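Local structure of mnemiopsin 1 (5VP3) at residues Asn94-Arg98 against Glu99-Glu103. The protein is a calcium-regulated photoprotein of a comb jelly, in which calcium binding to EF-hand loops probably triggers the emission of light. Sequence-based numbering, arbitrary orientation.
Sequences NGLKR and EDWVE
Glu99 folds back on Lys97: with chi1 at 46°, CG sits between the backbone N and the carbonyl carbon, and a bend at chi2 lays the carboxylate against the lysine's aliphatic chain. OE2 lies 3.5 Å from Lys97 CD, a contact with methylene, since Lys97 NZ stays 4.9 Å from that oxygen. The turn through Arg98 and Glu99 is closed by Asp100, whose N donates to Lys97 O (2.9 Å, 150° at the hydrogen). Its CB meets Leu96 CD1, while OD2 accepts from a water that in turn accepts from Lys97 N, a bridge joining strand backbone to side chain. Trp101 N bonds Arg98 O at 3.0 Å, nearly straight at 164°; a second water donates to this same oxygen and accepts from Val102 N, so it bridges the two residues. Trp101 turns its ring edge to Leu96 CD2, which lies in the ring plane 3.5 Å from CE3. Both side chains are buried. In this passage from strand to helix, strand 96-97 runs antiparallel to 50-51 of the cadmium-binding loop, consistent with the short strand pairing that joins EF-hand loops; Arg98 forms a salt bridge with Asp41, and Trp101 of helix 101-117 meets Phe40 of helix 30-43 edge-to-face.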
loop_
_atom_site.group_PDB
_atom_site.type_symbol
_atom_site.label_atom_id
_atom_site.label_comp_id
_atom_site.label_asym_id
_atom_site.label_seq_id
_atom_site.Cartn_x
_atom_site.Cartn_y
_atom_site.Cartn_z
ATOM N N ASN A 94 -6.132 17.841 -3.600
ATOM C CA ASN A 94 -7.457 17.486 -4.088
ATOM C C ASN A 94 -7.982 16.160 -3.570
ATOM O O ASN A 94 -9.149 15.846 -3.821
ATOM C CB ASN A 94 -7.426 17.409 -5.610
ATOM C CG ASN A 94 -7.227 18.748 -6.242
ATOM O OD1 ASN A 94 -6.337 18.966 -7.078
ATOM N ND2 ASN A 94 -8.054 19.668 -5.838
ATOM N N GLY A 95 -7.143 15.337 -2.940
ATOM C CA GLY A 95 -7.611 14.018 -2.579
ATOM C C GLY A 95 -7.899 13.217 -3.834
ATOM O O GLY A 95 -7.351 13.467 -4.907
ATOM N N LEU A 96 -8.796 12.251 -3.697
ATOM C CA LEU A 96 -9.151 11.359 -4.794
ATOM C C LEU A 96 -10.590 10.881 -4.609
ATOM O O LEU A 96 -10.979 10.477 -3.510
ATOM C CB LEU A 96 -8.156 10.186 -4.836
ATOM C CG LEU A 96 -8.338 9.019 -5.819
ATOM C CD1 LEU A 96 -8.272 9.499 -7.240
ATOM C CD2 LEU A 96 -7.283 7.947 -5.537
ATOM N N LYS A 97 -11.384 10.946 -5.678
ATOM C CA LYS A 97 -12.805 10.609 -5.608
ATOM C C LYS A 97 -13.033 9.112 -5.753
ATOM O O LYS A 97 -12.320 8.424 -6.481
ATOM C CB LYS A 97 -13.598 11.323 -6.713
ATOM C CG LYS A 97 -13.849 12.824 -6.538
ATOM C CD LYS A 97 -14.378 13.433 -7.858
ATOM C CE LYS A 97 -13.252 14.080 -8.687
ATOM N NZ LYS A 97 -13.560 14.266 -10.152
ATOM N N ARG A 98 -14.063 8.616 -5.069
ATOM C CA ARG A 98 -14.387 7.189 -5.113
ATOM C C ARG A 98 -14.451 6.675 -6.545
ATOM O O ARG A 98 -13.958 5.581 -6.849
ATOM C CB ARG A 98 -15.720 6.963 -4.397
ATOM C CG ARG A 98 -15.982 5.554 -3.891
ATOM C CD ARG A 98 -17.162 5.561 -2.934
ATOM N NE ARG A 98 -17.362 4.266 -2.308
ATOM C CZ ARG A 98 -17.853 3.214 -2.948
ATOM N NH1 ARG A 98 -18.197 3.313 -4.236
ATOM N NH2 ARG A 98 -17.977 2.060 -2.308
ATOM N N GLU A 99 -15.039 7.458 -7.446
ATOM C CA GLU A 99 -15.301 6.999 -8.811
ATOM C C GLU A 99 -14.033 6.855 -9.640
ATOM O O GLU A 99 -14.058 6.194 -10.691
ATOM C CB GLU A 99 -16.281 7.967 -9.501
ATOM C CG GLU A 99 -15.926 9.436 -9.301
ATOM C CD GLU A 99 -16.724 10.152 -8.174
ATOM O OE1 GLU A 99 -16.983 9.588 -7.061
ATOM O OE2 GLU A 99 -17.079 11.324 -8.424
ATOM N N ASP A 100 -12.922 7.404 -9.173
ATOM C CA ASP A 100 -11.624 7.241 -9.805
ATOM C C ASP A 100 -10.724 6.235 -9.092
ATOM O O ASP A 100 -9.564 6.050 -9.492
ATOM C CB ASP A 100 -10.906 8.584 -9.849
ATOM C CG ASP A 100 -11.515 9.548 -10.866
ATOM O OD1 ASP A 100 -11.973 9.079 -11.918
ATOM O OD2 ASP A 100 -11.503 10.768 -10.595
ATOM N N TRP A 101 -11.204 5.605 -8.031
ATOM C CA TRP A 101 -10.297 4.820 -7.193
ATOM C C TRP A 101 -9.823 3.571 -7.906
ATOM O O TRP A 101 -8.632 3.254 -7.873
ATOM C CB TRP A 101 -10.979 4.455 -5.893
ATOM C CG TRP A 101 -10.207 3.516 -4.951
ATOM C CD1 TRP A 101 -10.627 2.308 -4.520
ATOM C CD2 TRP A 101 -8.955 3.758 -4.290
ATOM N NE1 TRP A 101 -9.724 1.767 -3.641
ATOM C CE2 TRP A 101 -8.688 2.640 -3.479
ATOM C CE3 TRP A 101 -8.032 4.804 -4.308
ATOM C CZ2 TRP A 101 -7.541 2.536 -2.695
ATOM C CZ3 TRP A 101 -6.881 4.688 -3.534
ATOM C CH2 TRP A 101 -6.653 3.565 -2.730
ATOM N N VAL A 102 -10.743 2.820 -8.523
ATOM C CA VAL A 102 -10.348 1.586 -9.218
ATOM C C VAL A 102 -9.325 1.907 -10.283
ATOM O O VAL A 102 -8.286 1.239 -10.408
ATOM C CB VAL A 102 -11.574 0.883 -9.835
ATOM C CG1 VAL A 102 -11.150 -0.359 -10.613
ATOM C CG2 VAL A 102 -12.601 0.513 -8.758
ATOM N N GLU A 103 -9.606 2.944 -11.065
ATOM C CA GLU A 103 -8.712 3.320 -12.144
ATOM C C GLU A 103 -7.360 3.756 -11.600
ATOM O O GLU A 103 -6.313 3.394 -12.157
ATOM C CB GLU A 103 -9.330 4.458 -12.956
ATOM C CG GLU A 103 -8.448 4.848 -14.125
ATOM C CD GLU A 103 -9.047 5.921 -15.025
ATOM O OE1 GLU A 103 -10.168 6.415 -14.751
ATOM O OE2 GLU A 103 -8.352 6.279 -15.995
HETATM O O HOH W 1 -10.393 11.986 -8.387
HETATM O O HOH W 2 -13.504 3.866 -8.798
#